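Local coordinates for succinoglycan biosynthesis protein (PDB 2RAD) that is of unestablished function, possibly linked to succinoglycan biosynthesis, but binds calcium and belongs to the erythromycin esterase-like family, at residues Val310-Met315 with Tyr336-Thr341; Thr215-Thr220 with Thr267-Pro272. All coordinates share one frame; numbering follows the deposited sequence.

Contact 1 (Val310-Met315 with Tyr336-Thr341); sequences VSKTNM and YVSIGT
Y336 and K312 reach across this contact in opposite senses, each giving a side-chain donor to a backbone carbonyl of the other segment. The Y336 hydroxyl OH donates to V310 O at 2.6 Å. The C=O...donor angle of 120° and a donor lying in the carbonyl plane place this bond on a lone pair of the oxygen. V310 O also lies at the edge of the tyrosine ring, near its plane, and S338 CB closes on the same oxygen at 3.4 Å. The V310 side chain crosses that of Y336 at about a right angle, with V310 CB 3.3 Å from Y336 OH. In the other direction K312 NZ donates to Y336 O at 3.1 Å, with the donor tilted 21° from the carbonyl plane. The lysine chain bends at chi2 and again at chi4 (-71°), a course that takes CD past S338 OG at 3.8 Å before the amine meets the carbonyl. Strand 336-344 is an inner strand of the mixed sheet, parallel to both 77-82 and 429-436, and 310-315 leads off helix 307-310, which follows strand 301-306 of the same sheet. Y336 and S338, two residues apart on the strand, both direct their CB toward this connection. Further out, S338 OG is hydrogen-bonded to A426 O, while S338 N bonds D428 OD2, the carboxylate oxygen that also forms a long, weak ion pair with K312 NZ. Helix 324-332 also packs here, A329 touching both K312 and Y336.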
# COMPACT_ATOMS: atom_id res chain seq x y z
N VAL A 310 -0.33 1.39 -6.76
CA VAL A 310 0.56 0.32 -7.22
C VAL A 310 0.58 0.08 -8.73
O VAL A 310 1.31 -0.77 -9.20
CB VAL A 310 0.24 -1.01 -6.52
CG1 VAL A 310 0.54 -0.89 -5.04
CG2 VAL A 310 -1.20 -1.40 -6.77
N SER A 311 -0.21 0.83 -9.49
CA SER A 311 -0.19 0.65 -10.94
C SER A 311 1.08 1.26 -11.51
O SER A 311 1.64 2.20 -10.94
CB SER A 311 -1.42 1.28 -11.59
OG SER A 311 -1.43 2.68 -11.40
N LYS A 312 1.54 0.71 -12.63
CA LYS A 312 2.74 1.20 -13.30
C LYS A 312 2.42 2.49 -14.07
O LYS A 312 3.32 3.19 -14.54
CB LYS A 312 3.28 0.12 -14.25
CG LYS A 312 3.91 -1.10 -13.53
CD LYS A 312 3.68 -2.39 -14.32
CE LYS A 312 4.54 -3.55 -13.84
NZ LYS A 312 5.99 -3.38 -14.16
N THR A 313 1.14 2.81 -14.13
CA THR A 313 0.66 4.00 -14.82
C THR A 313 -0.07 4.91 -13.86
O THR A 313 -0.72 4.44 -12.93
CB THR A 313 -0.29 3.61 -15.94
OG1 THR A 313 0.47 3.06 -17.02
CG2 THR A 313 -1.10 4.79 -16.42
N ASN A 314 0.03 6.22 -14.08
CA ASN A 314 -0.66 7.15 -13.21
C ASN A 314 -2.15 7.32 -13.57
O ASN A 314 -2.51 8.11 -14.44
CB ASN A 314 0.03 8.50 -13.26
CG ASN A 314 -0.49 9.45 -12.22
OD1 ASN A 314 -0.12 10.62 -12.19
ND2 ASN A 314 -1.37 8.96 -11.34
N MSE A 315 -3.02 6.59 -12.89
CA MSE A 315 -4.44 6.70 -13.18
C MSE A 315 -5.11 7.72 -12.27
O MSE A 315 -6.32 7.94 -12.35
CB MSE A 315 -5.12 5.35 -13.00
CG MSE A 315 -4.96 4.77 -11.61
SE MSE A 315 -6.33 3.46 -11.21
CE MSE A 315 -5.30 1.84 -11.38
N TYR A 336 9.25 -5.80 -10.57
CA TYR A 336 8.06 -5.33 -9.90
C TYR A 336 6.87 -5.78 -10.71
O TYR A 336 6.72 -5.37 -11.86
CB TYR A 336 8.04 -3.82 -9.81
CG TYR A 336 6.74 -3.28 -9.26
CD1 TYR A 336 6.19 -3.82 -8.10
CD2 TYR A 336 6.06 -2.25 -9.89
CE1 TYR A 336 5.01 -3.34 -7.59
CE2 TYR A 336 4.87 -1.76 -9.40
CZ TYR A 336 4.35 -2.31 -8.25
OH TYR A 336 3.18 -1.84 -7.75
N VAL A 337 6.02 -6.62 -10.13
CA VAL A 337 4.84 -7.10 -10.83
C VAL A 337 3.61 -6.55 -10.13
O VAL A 337 3.47 -6.67 -8.92
CB VAL A 337 4.77 -8.63 -10.80
CG1 VAL A 337 3.45 -9.10 -11.34
CG2 VAL A 337 5.91 -9.20 -11.63
N SER A 338 2.70 -5.94 -10.88
CA SER A 338 1.51 -5.37 -10.25
C SER A 338 0.23 -6.12 -10.59
O SER A 338 -0.12 -6.29 -11.76
CB SER A 338 1.34 -3.90 -10.63
OG SER A 338 1.03 -3.77 -12.00
N ILE A 339 -0.45 -6.56 -9.55
CA ILE A 339 -1.70 -7.26 -9.70
C ILE A 339 -2.73 -6.26 -9.23
O ILE A 339 -2.65 -5.77 -8.11
CB ILE A 339 -1.78 -8.51 -8.81
CG1 ILE A 339 -0.53 -9.37 -9.00
CG2 ILE A 339 -3.05 -9.29 -9.15
CD1 ILE A 339 -0.34 -10.47 -7.97
N GLY A 340 -3.69 -5.95 -10.09
CA GLY A 340 -4.74 -5.03 -9.74
C GLY A 340 -6.07 -5.76 -9.66
O GLY A 340 -6.26 -6.81 -10.29
N THR A 341 -6.99 -5.20 -8.89
CA THR A 341 -8.30 -5.80 -8.74
C THR A 341 -9.33 -4.89 -9.39
O THR A 341 -9.21 -3.66 -9.37
CB THR A 341 -8.62 -6.04 -7.24
OG1 THR A 341 -8.50 -4.82 -6.51
CG2 THR A 341 -7.64 -7.06 -6.67

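Contact 2 (Thr215-Thr220 with Thr267-Pro272); sequences TFESLT and TMLATP
L269, F216 and E217 bury nearly equal areas here, 65, 64 and 62 Å² respectively, and each of the three meets the opposite segment in its own way. L269 inserts its CD2 branch beside the base of the phenylalanine, 3.6 Å from F216 CB, and its CB lies 3.6 Å from F216 CD2. With F216 CG anti to the backbone N (chi1 -161°), the ring extends toward A270, whose CB approaches F216 CE2 at 3.5 Å. L219, from the turn after the same helix, covers one ring face with CD1 3.9 Å above the plane, offset toward the rim. E217 supplies the polar part: A270 N donates to E217 OE1 at 3.2 Å, with an N-H...acceptor angle of 152°. The donor stands 56° out of the carboxylate plane, above the group, and the bend at chi2 helps turn OE1 back to it. S218 and L269 are the first residues to leave helical geometry, so the contact joins the C-terminal ends of helices 213-217 and 250-268. Helix 223-240 flanks it through E223 and Y227, which touch F216, whereas M268 and P272 lean on helix 276-298.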
# COMPACT_ATOMS: atom_id res chain seq x y z
N THR A 215 -1.59 19.67 12.48
CA THR A 215 -0.75 20.31 13.48
C THR A 215 0.56 20.84 12.88
O THR A 215 1.24 21.67 13.48
CB THR A 215 -0.42 19.35 14.67
OG1 THR A 215 -1.63 18.78 15.18
CG2 THR A 215 0.27 20.11 15.80
N PHE A 216 0.91 20.37 11.69
CA PHE A 216 2.13 20.84 11.04
C PHE A 216 1.79 21.85 9.94
O PHE A 216 2.32 22.95 9.93
CB PHE A 216 2.91 19.66 10.45
CG PHE A 216 4.36 19.98 10.17
CD1 PHE A 216 5.31 19.93 11.19
CD2 PHE A 216 4.78 20.31 8.88
CE1 PHE A 216 6.66 20.22 10.93
CE2 PHE A 216 6.12 20.60 8.61
CZ PHE A 216 7.06 20.56 9.64
N GLU A 217 0.90 21.47 9.02
CA GLU A 217 0.53 22.37 7.93
C GLU A 217 0.11 23.74 8.42
O GLU A 217 0.07 24.70 7.64
CB GLU A 217 -0.59 21.75 7.07
CG GLU A 217 -0.07 20.85 5.93
CD GLU A 217 0.76 21.61 4.87
OE1 GLU A 217 1.47 20.96 4.07
OE2 GLU A 217 0.69 22.86 4.84
N SER A 218 -0.20 23.84 9.71
CA SER A 218 -0.61 25.11 10.29
C SER A 218 0.50 25.76 11.12
O SER A 218 0.31 26.03 12.31
CB SER A 218 -1.87 24.92 11.13
OG SER A 218 -1.64 24.06 12.23
N LEU A 219 1.66 25.98 10.51
CA LEU A 219 2.79 26.64 11.17
C LEU A 219 3.21 27.79 10.25
O LEU A 219 2.35 28.45 9.66
CB LEU A 219 3.96 25.67 11.37
CG LEU A 219 3.83 24.46 12.31
CD1 LEU A 219 5.17 23.73 12.37
CD2 LEU A 219 3.42 24.90 13.70
N THR A 220 4.51 28.04 10.12
CA THR A 220 5.00 29.13 9.26
C THR A 220 6.48 28.99 8.88
O THR A 220 6.84 28.38 7.87
CB THR A 220 4.80 30.51 9.95
OG1 THR A 220 4.98 30.37 11.37
CG2 THR A 220 3.42 31.08 9.64
N THR A 267 9.11 16.89 5.13
CA THR A 267 9.37 17.29 3.76
C THR A 267 8.14 17.65 2.93
O THR A 267 8.07 18.73 2.38
CB THR A 267 10.12 16.17 2.97
OG1 THR A 267 11.36 15.86 3.62
CG2 THR A 267 10.39 16.61 1.53
N MSE A 268 7.18 16.72 2.83
CA MSE A 268 6.00 16.98 2.01
C MSE A 268 5.11 18.06 2.56
O MSE A 268 4.59 18.88 1.81
CB MSE A 268 5.18 15.70 1.78
CG MSE A 268 4.63 15.04 3.03
SE MSE A 268 3.39 13.60 2.61
CE MSE A 268 2.76 13.19 4.40
N LEU A 269 4.92 18.05 3.88
CA LEU A 269 4.12 19.09 4.50
C LEU A 269 5.07 20.25 4.64
O LEU A 269 6.24 20.07 4.98
CB LEU A 269 3.65 18.69 5.89
CG LEU A 269 2.55 17.66 6.11
CD1 LEU A 269 3.05 16.28 5.75
CD2 LEU A 269 2.14 17.69 7.56
N ALA A 270 4.58 21.46 4.37
CA ALA A 270 5.42 22.64 4.51
C ALA A 270 6.68 22.62 3.66
O ALA A 270 7.75 22.19 4.10
CB ALA A 270 5.80 22.82 5.98
N THR A 271 6.50 23.12 2.45
CA THR A 271 7.52 23.27 1.40
C THR A 271 6.60 23.60 0.24
O THR A 271 6.85 24.52 -0.53
CB THR A 271 8.33 21.97 1.11
OG1 THR A 271 9.33 21.78 2.12
CG2 THR A 271 9.04 22.07 -0.25
N PRO A 272 5.51 22.82 0.11
CA PRO A 272 4.59 23.12 -0.98
C PRO A 272 3.56 24.14 -0.46
O PRO A 272 2.80 23.85 0.47
CB PRO A 272 3.99 21.76 -1.31
CG PRO A 272 3.95 21.09 0.03
CD PRO A 272 5.29 21.45 0.62

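Overall arrangement
Contact 1 and contact 2 occupy separate parts of the single modelled chain: their centres are about 30 Å apart and their nearest atoms about 15 Å, with no touch between them. They follow in series, 215-220 with 267-272 closing before 310-315 with 336-341 opens. Contact 1 joins a strand of the central sheet to a loop, its centre about 11 Å from that of the chain; contact 2 joins two helix ends, its centre about 23 Å out. The calcium ligand E113 provides a common reference: its side chain lies about 6 Å from that of V310 and about 11 Å from that of M268. A second calcium ligand, H85, is about 9 Å from V310, side chain to side chain.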